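PDB 6NE6: G-protein alpha subunit Galpha7 from Naegleria fowleri, which probably binds and hydrolyses guanine nucleotides, serving as the molecular switch of a heterotrimeric G protein. Local coordinates for residues A[200-205]-A[230-235]; A[283-288]-A[300-305]; A[242-247]-A[316-321]. All coordinates share one frame; numbering follows the deposited sequence.

In the fold
All three contacts lie on the mixed sheet of the GTPase core and involve its neighbouring strands 199-205, 242-248 and 297-302, with centres about 12 to 13 Å apart. Contact 1 joins strand 199-205 to helix 221-235. Contact 3 sets strand 242-248 against helix 308-326, and contact 2, nested within the chain span that contact 3 closes, packs helix 277-291 on edge strand 297-302. Probable backbone hydrogen bonds connect them: F202 N to Y244 O (2.8 Å) between contacts 1 and 3, F301 O to L247 N between contacts 2 and 3. Helices 221-235 and 277-291 cover one face and helix 308-326 the other, giving an alpha/beta sandwich consistent with a nucleotide-binding P-loop fold.

Contact 1. Residues A[200-205]-A[230-235]; sequences ILFVCS and GDYINS
The strand-helix half of a beta-alpha-beta unit is closed here, where I200 and F202 of strand 199-205 meet Y232 of helix 221-235, whose chain goes on to strand 242-248. Y232 carries the whole helix side of the contact. Its CG stands anti to the backbone N (chi1 -174°), which sends the ring off the helix toward the sheet. F202 brings one corner of its ring over a face of Y232: CE2 sits 3.5 Å from Y232 CD2, displaced toward the rim of the tyrosine ring. The planes are inclined at 55° and the centroids lie 5.0 Å apart, an oblique aromatic pair. Farther out, the tyrosine's oxygen meets aliphatic carbon, I200 CD1 lying 3.6 Å from Y232 OH as the two side chains converge from the strand and the helix. V15 of neighbouring strand 10-16 touches I200, F202 and Y232 alike, and F229, one residue before the segment 230-235, meets the F202 ring edge-to-face. At the far end of the helical segment S235 OG donates to D231 O (2.6 Å), while the N234 side chain bonds to K291 O and T293 OG1. Alternate residues of a parallel strand thus seat an amphipathic helix by aromatic and aliphatic packing, the arrangement typical of the Ras-like GTPase core.

Contact 2. Residues A[283-288]-A[300-305]; sequences FIKDMY and VFFVTA
The helix hydrogen bond from M287 N to F283 O, 2.9 Å long, belongs to the turns of helix 277-291 that carry K285, the residue that meets V300 and F302 across the contact. The next bond along, from Y288 N to I284 O at 3.0 Å, continues the same regular helix. Against edge strand 297-302 lies K285, touching by its methylenes. Its CG is anti to the backbone N (chi1 172°) and every later torsion is extended, which makes the side chain a straight rod past the strand. K285 CB is 3.8 Å from F302 CZ, and K285 CD comes back to F302 CZ at 3.9 Å, so that the end of the phenyl ring is met at two places along the chain. The lysine crosses F302 at about a right angle. Toward V300 the two side chains lie side by side but run opposite ways: K285 CG stands 4.0 Å from V300 CG1, and K285 CE lies 4.1 Å from V300 CB. The CB of F302 is not aimed at the helix, but its ring end approaches it, and K281, one turn before K285, makes a cation-pi contact with that ring. Between V300 and F302, F301 pairs through its backbone with L245 and L247 of strand 242-248 and points its side chain away from helix 277-291. The contact therefore rests on dispersion and on burial of lysine methylenes at a surface edge of the sheet, while the ammonium group is carried beyond the apolar patch.

Contact 3. Residues A[242-247]-A[316-321]; sequences LVYLLL and EQITSD
Y244 reaches from strand 242-248 to I318 and D321 of helix 308-326. Its CB rests against L201 of the neighbouring strand, and its CG lies anti to the carbonyl carbon (chi1 -62°), bringing the ring beneath the helix. I318 CG2 sits over the ring centre, 4.0 Å from the centroid and 10° off the normal, with CE2 and CD2 the nearest ring atoms, a well-formed CH-pi contact. On the other flank Y244 CE1 is 3.5 Å from D321 OD2. The tip completes the reach: Y244 OH donates to D321 OD2 at 2.6 Å, with the oxygen near the ring plane. The carboxylate stands almost perpendicular to the ring and takes the hydroxyl on its anti side. R298 NE of strand 297-302 forms a salt bridge with the same OD2, so two donors grip one oxygen and help fix the aspartate. The other branch of I318 ends tip to tip with L246, CD1 to CD1 at 3.8 Å, near the putative P-loop. The axes of segments 242-247 and 316-321 run nearly antiparallel (161°) and approach to 10.9 Å, the helix-on-sheet layer packing typical of the Ras-like domain of G-protein alpha subunits, here formed by its C-terminal helix.

Contact 1. Residues A[200-205]-A[230-235]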
ATOM      1  N   ILE A 200       6.225  -8.021 -15.311  1.00 16.84           N
ATOM      2  CA  ILE A 200       5.688  -8.096 -13.959  1.00 16.54           C
ATOM      3  C   ILE A 200       6.431  -7.077 -13.114  1.00 15.67           C
ATOM      4  O   ILE A 200       7.665  -7.038 -13.143  1.00 15.60           O
ATOM      5  CB  ILE A 200       5.867  -9.504 -13.367  1.00 16.89           C
ATOM      6  CG1 ILE A 200       4.964 -10.505 -14.088  1.00 18.01           C
ATOM      7  CG2 ILE A 200       5.639  -9.490 -11.828  1.00 16.44           C
ATOM      8  CD1 ILE A 200       5.365 -11.960 -13.815  1.00 18.64           C
ATOM      9  N   LEU A 201       5.685  -6.274 -12.357  1.00 15.43           N
ATOM     10  CA  LEU A 201       6.248  -5.400 -11.325  1.00 14.79           C
ATOM     11  C   LEU A 201       5.943  -6.069  -9.998  1.00 14.68           C
ATOM     12  O   LEU A 201       4.796  -6.050  -9.536  1.00 14.96           O
ATOM     13  CB  LEU A 201       5.653  -3.998 -11.369  1.00 14.78           C
ATOM     14  CG  LEU A 201       5.721  -3.235 -12.691  1.00 15.41           C
ATOM     15  CD1 LEU A 201       5.353  -1.783 -12.456  1.00 15.17           C
ATOM     16  CD2 LEU A 201       7.117  -3.363 -13.313  1.00 16.83           C
ATOM     17  N   PHE A 202       6.967  -6.675  -9.394  1.00 14.40           N
ATOM     18  CA  PHE A 202       6.829  -7.320  -8.096  1.00 14.31           C
ATOM     19  C   PHE A 202       7.051  -6.244  -7.041  1.00 13.98           C
ATOM     20  O   PHE A 202       8.157  -5.711  -6.920  1.00 15.87           O
ATOM     21  CB  PHE A 202       7.830  -8.460  -7.939  1.00 14.65           C
ATOM     22  CG  PHE A 202       7.470  -9.402  -6.837  1.00 15.31           C
ATOM     23  CD1 PHE A 202       7.684  -9.059  -5.511  1.00 18.61           C
ATOM     24  CD2 PHE A 202       6.877 -10.617  -7.129  1.00 15.57           C
ATOM     25  CE1 PHE A 202       7.317  -9.933  -4.489  1.00 19.33           C
ATOM     26  CE2 PHE A 202       6.522 -11.490  -6.128  1.00 15.61           C
ATOM     27  CZ  PHE A 202       6.735 -11.141  -4.801  1.00 16.59           C
ATOM     28  N   VAL A 203       6.010  -5.904  -6.292  1.00 13.93           N
ATOM     29  CA  VAL A 203       6.064  -4.749  -5.394  1.00 13.67           C
ATOM     30  C   VAL A 203       6.221  -5.234  -3.961  1.00 13.53           C
ATOM     31  O   VAL A 203       5.403  -6.035  -3.478  1.00 13.82           O
ATOM     32  CB  VAL A 203       4.803  -3.883  -5.520  1.00 14.59           C
ATOM     33  CG1 VAL A 203       4.936  -2.631  -4.644  1.00 14.27           C
ATOM     34  CG2 VAL A 203       4.541  -3.517  -6.982  1.00 14.64           C
ATOM     35  N   CYS A 204       7.251  -4.725  -3.274  1.00 14.06           N
ATOM     36  CA  CYS A 204       7.514  -5.049  -1.877  1.00 13.97           C
ATOM     37  C   CYS A 204       7.670  -3.760  -1.104  1.00 13.08           C
ATOM     38  O   CYS A 204       8.229  -2.789  -1.620  1.00 15.27           O
ATOM     39  CB  CYS A 204       8.785  -5.880  -1.701  1.00 12.91           C
ATOM     40  SG  CYS A 204       8.640  -7.551  -2.379  1.00 21.02           S
ATOM     41  N   SER A 205       7.186  -3.756   0.136  1.00 13.19           N
ATOM     42  CA  SER A 205       7.321  -2.570   0.974  1.00 13.36           C
ATOM     43  C   SER A 205       8.713  -2.493   1.593  1.00 13.21           C
ATOM     44  O   SER A 205       9.160  -3.435   2.254  1.00 14.30           O
ATOM     45  CB  SER A 205       6.258  -2.579   2.072  1.00 16.16           C
ATOM     46  OG  SER A 205       6.523  -1.547   3.014  1.00 14.29           O
ATOM     47  N   GLY A 230      11.498 -15.062  -2.704  1.00 16.61           N
ATOM     48  CA  GLY A 230      12.393 -16.145  -3.079  1.00 18.18           C
ATOM     49  C   GLY A 230      11.656 -17.307  -3.716  1.00 21.60           C
ATOM     50  O   GLY A 230      12.093 -17.848  -4.736  1.00 19.21           O
ATOM     51  N   ASP A 231      10.517 -17.692  -3.134  1.00 16.30           N
ATOM     52  CA  ASP A 231       9.729 -18.787  -3.687  1.00 17.12           C
ATOM     53  C   ASP A 231       9.227 -18.445  -5.079  1.00 18.86           C
ATOM     54  O   ASP A 231       9.287 -19.272  -5.996  1.00 18.58           O
ATOM     55  CB  ASP A 231       8.548 -19.094  -2.764  1.00 17.91           C
ATOM     56  CG  ASP A 231       8.971 -19.774  -1.486  1.00 26.66           C
ATOM     57  OD1 ASP A 231      10.099 -20.307  -1.447  1.00 29.48           O
ATOM     58  OD2 ASP A 231       8.177 -19.776  -0.526  1.00 31.32           O
ATOM     59  N   TYR A 232       8.734 -17.220  -5.247  1.00 15.81           N
ATOM     60  CA  TYR A 232       8.159 -16.794  -6.518  1.00 16.77           C
ATOM     61  C   TYR A 232       9.212 -16.718  -7.616  1.00 15.00           C
ATOM     62  O   TYR A 232       9.039 -17.285  -8.693  1.00 16.81           O
ATOM     63  CB  TYR A 232       7.508 -15.428  -6.324  1.00 15.92           C
ATOM     64  CG  TYR A 232       6.731 -14.880  -7.490  1.00 12.58           C
ATOM     65  CD1 TYR A 232       5.386 -15.186  -7.647  1.00 13.88           C
ATOM     66  CD2 TYR A 232       7.327 -14.017  -8.415  1.00 14.44           C
ATOM     67  CE1 TYR A 232       4.654 -14.659  -8.679  1.00 13.55           C
ATOM     68  CE2 TYR A 232       6.598 -13.486  -9.459  1.00 13.80           C
ATOM     69  CZ  TYR A 232       5.266 -13.805  -9.582  1.00 13.29           C
ATOM     70  OH  TYR A 232       4.517 -13.288 -10.605  1.00 13.58           O
ATOM     71  N   ILE A 233      10.301 -15.989  -7.367  1.00 13.37           N
ATOM     72  CA  ILE A 233      11.251 -15.697  -8.442  1.00 13.04           C
ATOM     73  C   ILE A 233      11.996 -16.944  -8.900  1.00 17.16           C
ATOM     74  O   ILE A 233      12.455 -17.010 -10.047  1.00 16.41           O
ATOM     75  CB  ILE A 233      12.232 -14.597  -7.987  1.00 12.79           C
ATOM     76  CG1 ILE A 233      12.933 -13.964  -9.188  1.00 15.75           C
ATOM     77  CG2 ILE A 233      13.265 -15.155  -6.988  1.00 13.96           C
ATOM     78  CD1 ILE A 233      12.001 -13.121 -10.066  1.00 15.90           C
ATOM     79  N   ASN A 234      12.105 -17.956  -8.042  1.00 17.23           N
ATOM     80  CA  ASN A 234      12.816 -19.176  -8.385  1.00 19.43           C
ATOM     81  C   ASN A 234      11.910 -20.284  -8.900  1.00 20.06           C
ATOM     82  O   ASN A 234      12.424 -21.296  -9.384  1.00 20.83           O
ATOM     83  CB  ASN A 234      13.600 -19.669  -7.166  1.00 19.52           C
ATOM     84  CG  ASN A 234      14.752 -18.750  -6.822  1.00 18.18           C
ATOM     85  OD1 ASN A 234      15.596 -18.462  -7.672  1.00 24.34           O
ATOM     86  ND2 ASN A 234      14.782 -18.269  -5.598  1.00 20.43           N
ATOM     87  N   SER A 235      10.587 -20.130  -8.829  1.00 17.89           N
ATOM     88  CA  SER A 235       9.709 -21.224  -9.241  1.00 16.04           C
ATOM     89  C   SER A 235       8.870 -20.938 -10.476  1.00 16.34           C
ATOM     90  O   SER A 235       8.471 -21.891 -11.161  1.00 18.47           O
ATOM     91  CB  SER A 235       8.766 -21.618  -8.094  1.00 24.55           C
ATOM     92  OG  SER A 235       7.878 -20.553  -7.793  1.00 24.77           O
TER

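Contact 2. Residues A[283-288]-A[300-305]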
ATOM      1  N   PHE A 283      21.283  -2.520   1.861  1.00 18.19           N
ATOM      2  CA  PHE A 283      21.288  -3.837   2.489  1.00 17.62           C
ATOM      3  C   PHE A 283      20.015  -4.604   2.168  1.00 19.80           C
ATOM      4  O   PHE A 283      20.063  -5.805   1.876  1.00 16.88           O
ATOM      5  CB  PHE A 283      21.456  -3.686   4.001  1.00 18.11           C
ATOM      6  CG  PHE A 283      21.458  -4.987   4.763  1.00 19.61           C
ATOM      7  CD1 PHE A 283      22.638  -5.691   4.947  1.00 25.74           C
ATOM      8  CD2 PHE A 283      20.294  -5.474   5.338  1.00 19.58           C
ATOM      9  CE1 PHE A 283      22.654  -6.876   5.671  1.00 26.38           C
ATOM     10  CE2 PHE A 283      20.303  -6.661   6.056  1.00 23.75           C
ATOM     11  CZ  PHE A 283      21.490  -7.355   6.226  1.00 23.22           C
ATOM     12  N   ILE A 284      18.867  -3.927   2.214  1.00 15.60           N
ATOM     13  CA  ILE A 284      17.606  -4.594   1.903  1.00 16.01           C
ATOM     14  C   ILE A 284      17.564  -5.004   0.438  1.00 17.14           C
ATOM     15  O   ILE A 284      17.170  -6.128   0.102  1.00 15.45           O
ATOM     16  CB  ILE A 284      16.417  -3.691   2.269  1.00 13.17           C
ATOM     17  CG1 ILE A 284      16.373  -3.473   3.779  1.00 13.65           C
ATOM     18  CG2 ILE A 284      15.110  -4.312   1.768  1.00 15.24           C
ATOM     19  CD1 ILE A 284      15.395  -2.381   4.207  1.00 18.08           C
ATOM     20  N   LYS A 285      17.968  -4.106  -0.458  1.00 13.69           N
ATOM     21  CA  LYS A 285      18.036  -4.468  -1.872  1.00 14.92           C
ATOM     22  C   LYS A 285      18.951  -5.670  -2.088  1.00 15.09           C
ATOM     23  O   LYS A 285      18.626  -6.569  -2.871  1.00 18.23           O
ATOM     24  CB  LYS A 285      18.502  -3.267  -2.687  1.00 15.41           C
ATOM     25  CG  LYS A 285      18.793  -3.540  -4.161  1.00 18.35           C
ATOM     26  CD  LYS A 285      19.309  -2.279  -4.849  1.00 27.36           C
ATOM     27  CE  LYS A 285      19.718  -2.556  -6.289  1.00 39.60           C
ATOM     28  NZ  LYS A 285      20.233  -1.330  -6.968  1.00 38.36           N
ATOM     29  N   ASP A 286      20.080  -5.729  -1.367  1.00 15.94           N
ATOM     30  CA  ASP A 286      20.984  -6.864  -1.516  1.00 17.19           C
ATOM     31  C   ASP A 286      20.344  -8.152  -1.012  1.00 16.05           C
ATOM     32  O   ASP A 286      20.570  -9.223  -1.587  1.00 17.70           O
ATOM     33  CB  ASP A 286      22.306  -6.612  -0.786  1.00 17.92           C
ATOM     34  CG  ASP A 286      23.170  -5.586  -1.485  1.00 27.32           C
ATOM     35  OD1 ASP A 286      22.916  -5.317  -2.679  1.00 29.84           O
ATOM     36  OD2 ASP A 286      24.108  -5.065  -0.842  1.00 29.38           O
ATOM     37  N   MET A 287      19.554  -8.077   0.065  1.00 15.68           N
ATOM     38  CA  MET A 287      18.880  -9.280   0.540  1.00 17.73           C
ATOM     39  C   MET A 287      17.904  -9.803  -0.505  1.00 16.08           C
ATOM     40  O   MET A 287      17.812 -11.016  -0.733  1.00 15.83           O
ATOM     41  CB  MET A 287      18.151  -9.011   1.860  1.00 18.75           C
ATOM     42  CG  MET A 287      19.052  -8.857   3.072  1.00 21.13           C
ATOM     43  SD  MET A 287      18.080  -9.000   4.598  1.00 21.93           S
ATOM     44  CE  MET A 287      17.162  -7.455   4.575  1.00 22.14           C
ATOM     45  N   TYR A 288      17.171  -8.904  -1.160  1.00 13.90           N
ATOM     46  CA  TYR A 288      16.261  -9.347  -2.211  1.00 15.85           C
ATOM     47  C   TYR A 288      17.021  -9.930  -3.395  1.00 19.84           C
ATOM     48  O   TYR A 288      16.645 -10.983  -3.922  1.00 18.13           O
ATOM     49  CB  TYR A 288      15.358  -8.191  -2.650  1.00 13.88           C
ATOM     50  CG  TYR A 288      14.100  -8.095  -1.792  1.00 15.51           C
ATOM     51  CD1 TYR A 288      13.028  -8.946  -2.023  1.00 16.05           C
ATOM     52  CD2 TYR A 288      14.002  -7.168  -0.744  1.00 13.04           C
ATOM     53  CE1 TYR A 288      11.889  -8.885  -1.244  1.00 16.09           C
ATOM     54  CE2 TYR A 288      12.862  -7.102   0.034  1.00 14.00           C
ATOM     55  CZ  TYR A 288      11.813  -7.958  -0.227  1.00 16.95           C
ATOM     56  OH  TYR A 288      10.679  -7.914   0.539  1.00 15.51           O
ATOM     57  N   VAL A 300      15.980  -3.619 -10.381  1.00 18.53           N
ATOM     58  CA  VAL A 300      15.391  -3.312  -9.079  1.00 18.26           C
ATOM     59  C   VAL A 300      15.306  -1.798  -8.952  1.00 17.99           C
ATOM     60  O   VAL A 300      16.279  -1.100  -9.252  1.00 19.07           O
ATOM     61  CB  VAL A 300      16.211  -3.898  -7.910  1.00 21.21           C
ATOM     62  CG1 VAL A 300      15.617  -3.467  -6.584  1.00 18.63           C
ATOM     63  CG2 VAL A 300      16.283  -5.424  -7.990  1.00 20.00           C
ATOM     64  N   PHE A 301      14.142  -1.288  -8.535  1.00 14.69           N
ATOM     65  CA  PHE A 301      13.917   0.150  -8.419  1.00 15.72           C
ATOM     66  C   PHE A 301      13.361   0.476  -7.043  1.00 17.41           C
ATOM     67  O   PHE A 301      12.499  -0.244  -6.526  1.00 17.38           O
ATOM     68  CB  PHE A 301      12.922   0.689  -9.480  1.00 18.09           C
ATOM     69  CG  PHE A 301      13.414   0.603 -10.897  1.00 20.19           C
ATOM     70  CD1 PHE A 301      14.098   1.663 -11.477  1.00 24.44           C
ATOM     71  CD2 PHE A 301      13.164  -0.523 -11.665  1.00 23.07           C
ATOM     72  CE1 PHE A 301      14.547   1.587 -12.797  1.00 24.06           C
ATOM     73  CE2 PHE A 301      13.605  -0.595 -12.988  1.00 22.04           C
ATOM     74  CZ  PHE A 301      14.296   0.447 -13.543  1.00 21.17           C
ATOM     75  N   PHE A 302      13.841   1.573  -6.457  1.00 14.76           N
ATOM     76  CA  PHE A 302      13.202   2.139  -5.279  1.00 14.10           C
ATOM     77  C   PHE A 302      12.141   3.117  -5.745  1.00 14.91           C
ATOM     78  O   PHE A 302      12.351   3.847  -6.718  1.00 17.45           O
ATOM     79  CB  PHE A 302      14.217   2.872  -4.395  1.00 14.85           C
ATOM     80  CG  PHE A 302      15.299   1.987  -3.848  1.00 14.20           C
ATOM     81  CD1 PHE A 302      15.035   1.129  -2.789  1.00 16.93           C
ATOM     82  CD2 PHE A 302      16.571   2.012  -4.389  1.00 22.89           C
ATOM     83  CE1 PHE A 302      16.024   0.327  -2.269  1.00 18.69           C
ATOM     84  CE2 PHE A 302      17.569   1.197  -3.877  1.00 28.65           C
ATOM     85  CZ  PHE A 302      17.287   0.353  -2.816  1.00 22.75           C
ATOM     86  N   VAL A 303      11.011   3.170  -5.037  1.00 12.99           N
ATOM     87  CA  VAL A 303       9.942   4.081  -5.438  1.00 13.42           C
ATOM     88  C   VAL A 303       9.125   4.497  -4.220  1.00 12.69           C
ATOM     89  O   VAL A 303       9.091   3.812  -3.198  1.00 12.84           O
ATOM     90  CB  VAL A 303       9.043   3.440  -6.525  1.00 14.55           C
ATOM     91  CG1 VAL A 303       8.230   2.308  -5.956  1.00 15.79           C
ATOM     92  CG2 VAL A 303       8.144   4.493  -7.175  1.00 18.51           C
ATOM     93  N   THR A 304       8.494   5.665  -4.321  1.00 12.54           N
ATOM     94  CA  THR A 304       7.479   6.085  -3.360  1.00 11.56           C
ATOM     95  C   THR A 304       6.220   6.326  -4.176  1.00 12.14           C
ATOM     96  O   THR A 304       6.088   7.367  -4.819  1.00 15.30           O
ATOM     97  CB  THR A 304       7.904   7.331  -2.595  1.00 15.04           C
ATOM     98  OG1 THR A 304       9.110   7.049  -1.879  1.00 14.80           O
ATOM     99  CG2 THR A 304       6.818   7.724  -1.588  1.00 17.69           C
ATOM    100  N   ALA A 305       5.315   5.345  -4.169  1.00 12.99           N
ATOM    101  CA  ALA A 305       4.125   5.431  -5.008  1.00 15.88           C
ATOM    102  C   ALA A 305       3.257   6.630  -4.650  1.00 15.59           C
ATOM    103  O   ALA A 305       2.570   7.174  -5.518  1.00 14.71           O
ATOM    104  CB  ALA A 305       3.309   4.138  -4.897  1.00 17.52           C
TER

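Contact 3. Residues A[242-247]-A[316-321]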
ATOM      1  N   LEU A 242       9.197 -10.155 -18.555  1.00 17.48           N
ATOM      2  CA  LEU A 242      10.264  -9.497 -17.805  1.00 16.82           C
ATOM      3  C   LEU A 242       9.792  -9.217 -16.387  1.00 16.86           C
ATOM      4  O   LEU A 242       8.651  -8.813 -16.182  1.00 21.96           O
ATOM      5  CB  LEU A 242      10.660  -8.170 -18.460  1.00 18.18           C
ATOM      6  CG  LEU A 242      11.126  -8.236 -19.903  1.00 21.83           C
ATOM      7  CD1 LEU A 242      11.336  -6.818 -20.406  1.00 27.62           C
ATOM      8  CD2 LEU A 242      12.402  -9.047 -19.977  1.00 30.67           C
ATOM      9  N   VAL A 243      10.672  -9.401 -15.405  1.00 14.38           N
ATOM     10  CA  VAL A 243      10.297  -9.219 -14.003  1.00 13.30           C
ATOM     11  C   VAL A 243      11.147  -8.116 -13.385  1.00 13.99           C
ATOM     12  O   VAL A 243      12.380  -8.189 -13.410  1.00 16.65           O
ATOM     13  CB  VAL A 243      10.441 -10.531 -13.206  1.00 15.58           C
ATOM     14  CG1 VAL A 243       9.924 -10.351 -11.804  1.00 13.63           C
ATOM     15  CG2 VAL A 243       9.682 -11.662 -13.913  1.00 16.46           C
ATOM     16  N   TYR A 244      10.479  -7.109 -12.811  1.00 12.71           N
ATOM     17  CA  TYR A 244      11.112  -6.021 -12.086  1.00 12.48           C
ATOM     18  C   TYR A 244      10.729  -6.092 -10.615  1.00 13.59           C
ATOM     19  O   TYR A 244       9.595  -6.446 -10.279  1.00 14.38           O
ATOM     20  CB  TYR A 244      10.671  -4.668 -12.648  1.00 10.93           C
ATOM     21  CG  TYR A 244      11.065  -4.455 -14.082  1.00 14.04           C
ATOM     22  CD1 TYR A 244      12.265  -3.822 -14.401  1.00 16.16           C
ATOM     23  CD2 TYR A 244      10.248  -4.874 -15.122  1.00 14.79           C
ATOM     24  CE1 TYR A 244      12.639  -3.622 -15.710  1.00 17.17           C
ATOM     25  CE2 TYR A 244      10.625  -4.682 -16.442  1.00 14.83           C
ATOM     26  CZ  TYR A 244      11.820  -4.062 -16.729  1.00 17.29           C
ATOM     27  OH  TYR A 244      12.180  -3.865 -18.048  1.00 20.37           O
ATOM     28  N   LEU A 245      11.670  -5.758  -9.735  1.00 13.73           N
ATOM     29  CA  LEU A 245      11.390  -5.638  -8.308  1.00 13.37           C
ATOM     30  C   LEU A 245      11.273  -4.158  -7.968  1.00 12.38           C
ATOM     31  O   LEU A 245      12.198  -3.385  -8.244  1.00 13.11           O
ATOM     32  CB  LEU A 245      12.492  -6.292  -7.467  1.00 14.22           C
ATOM     33  CG  LEU A 245      12.293  -6.151  -5.946  1.00 15.32           C
ATOM     34  CD1 LEU A 245      11.007  -6.858  -5.473  1.00 17.99           C
ATOM     35  CD2 LEU A 245      13.520  -6.669  -5.197  1.00 18.97           C
ATOM     36  N   LEU A 246      10.137  -3.764  -7.387  1.00 10.31           N
ATOM     37  CA  LEU A 246       9.907  -2.386  -6.957  1.00 12.55           C
ATOM     38  C   LEU A 246       9.869  -2.364  -5.432  1.00 12.20           C
ATOM     39  O   LEU A 246       8.973  -2.958  -4.825  1.00 14.19           O
ATOM     40  CB  LEU A 246       8.602  -1.853  -7.534  1.00 13.96           C
ATOM     41  CG  LEU A 246       8.665  -1.193  -8.905  1.00 17.73           C
ATOM     42  CD1 LEU A 246       9.138  -2.182  -9.975  1.00 21.62           C
ATOM     43  CD2 LEU A 246       7.281  -0.640  -9.228  1.00 17.26           C
ATOM     44  N   LEU A 247      10.836  -1.689  -4.822  1.00 11.37           N
ATOM     45  CA  LEU A 247      10.872  -1.554  -3.365  1.00 12.24           C
ATOM     46  C   LEU A 247      10.184  -0.231  -3.059  1.00 14.39           C
ATOM     47  O   LEU A 247      10.760   0.841  -3.259  1.00 13.16           O
ATOM     48  CB  LEU A 247      12.308  -1.632  -2.843  1.00 12.69           C
ATOM     49  CG  LEU A 247      12.955  -3.006  -3.098  1.00 16.92           C
ATOM     50  CD1 LEU A 247      14.459  -3.029  -2.764  1.00 19.85           C
ATOM     51  CD2 LEU A 247      12.234  -4.098  -2.330  1.00 23.76           C
ATOM     52  N   GLU A 316       8.594   5.497 -16.125  1.00 17.63           N
ATOM     53  CA  GLU A 316       9.196   5.806 -17.416  1.00 18.51           C
ATOM     54  C   GLU A 316      10.506   5.051 -17.605  1.00 19.40           C
ATOM     55  O   GLU A 316      10.815   4.603 -18.715  1.00 19.25           O
ATOM     56  CB  GLU A 316       9.421   7.316 -17.542  1.00 24.59           C
ATOM     57  N   GLN A 317      11.300   4.912 -16.539  1.00 18.61           N
ATOM     58  CA  GLN A 317      12.510   4.105 -16.637  1.00 17.13           C
ATOM     59  C   GLN A 317      12.163   2.656 -16.953  1.00 18.11           C
ATOM     60  O   GLN A 317      12.808   2.015 -17.800  1.00 18.40           O
ATOM     61  CB  GLN A 317      13.304   4.166 -15.337  1.00 23.44           C
ATOM     62  CG  GLN A 317      13.943   5.488 -14.999  1.00 28.67           C
ATOM     63  CD  GLN A 317      14.634   5.401 -13.653  1.00 32.23           C
ATOM     64  OE1 GLN A 317      14.036   5.689 -12.623  1.00 33.45           O
ATOM     65  NE2 GLN A 317      15.882   4.948 -13.655  1.00 40.42           N
ATOM     66  N   ILE A 318      11.141   2.129 -16.283  1.00 16.25           N
ATOM     67  CA  ILE A 318      10.729   0.748 -16.501  1.00 17.80           C
ATOM     68  C   ILE A 318      10.211   0.562 -17.921  1.00 20.94           C
ATOM     69  O   ILE A 318      10.620  -0.366 -18.623  1.00 18.57           O
ATOM     70  CB  ILE A 318       9.682   0.334 -15.453  1.00 19.14           C
ATOM     71  CG1 ILE A 318      10.316   0.341 -14.054  1.00 22.40           C
ATOM     72  CG2 ILE A 318       9.098  -1.019 -15.812  1.00 19.83           C
ATOM     73  CD1 ILE A 318       9.314   0.129 -12.929  1.00 24.27           C
ATOM     74  N   THR A 319       9.313   1.446 -18.378  1.00 17.67           N
ATOM     75  CA  THR A 319       8.756   1.231 -19.712  1.00 18.80           C
ATOM     76  C   THR A 319       9.813   1.429 -20.791  1.00 18.56           C
ATOM     77  O   THR A 319       9.806   0.713 -21.799  1.00 19.19           O
ATOM     78  CB  THR A 319       7.541   2.130 -19.965  1.00 18.65           C
ATOM     79  OG1 THR A 319       7.901   3.499 -19.791  1.00 24.20           O
ATOM     80  CG2 THR A 319       6.417   1.779 -18.983  1.00 22.96           C
ATOM     81  N   SER A 320      10.753   2.350 -20.581  1.00 14.91           N
ATOM     82  CA  SER A 320      11.848   2.484 -21.532  1.00 16.26           C
ATOM     83  C   SER A 320      12.671   1.212 -21.585  1.00 16.98           C
ATOM     84  O   SER A 320      13.060   0.756 -22.667  1.00 22.11           O
ATOM     85  CB  SER A 320      12.741   3.669 -21.163  1.00 21.67           C
ATOM     86  OG  SER A 320      12.043   4.887 -21.311  1.00 27.97           O
ATOM     87  N   ASP A 321      12.926   0.607 -20.428  1.00 18.74           N
ATOM     88  CA  ASP A 321      13.715  -0.614 -20.427  1.00 20.52           C
ATOM     89  C   ASP A 321      12.956  -1.765 -21.070  1.00 21.06           C
ATOM     90  O   ASP A 321      13.554  -2.587 -21.777  1.00 21.78           O
ATOM     91  CB  ASP A 321      14.127  -0.978 -19.008  1.00 23.30           C
ATOM     92  CG  ASP A 321      15.069  -2.150 -18.988  1.00 25.54           C
ATOM     93  OD1 ASP A 321      16.183  -2.018 -19.533  1.00 22.02           O
ATOM     94  OD2 ASP A 321      14.686  -3.210 -18.468  1.00 20.33           O
TER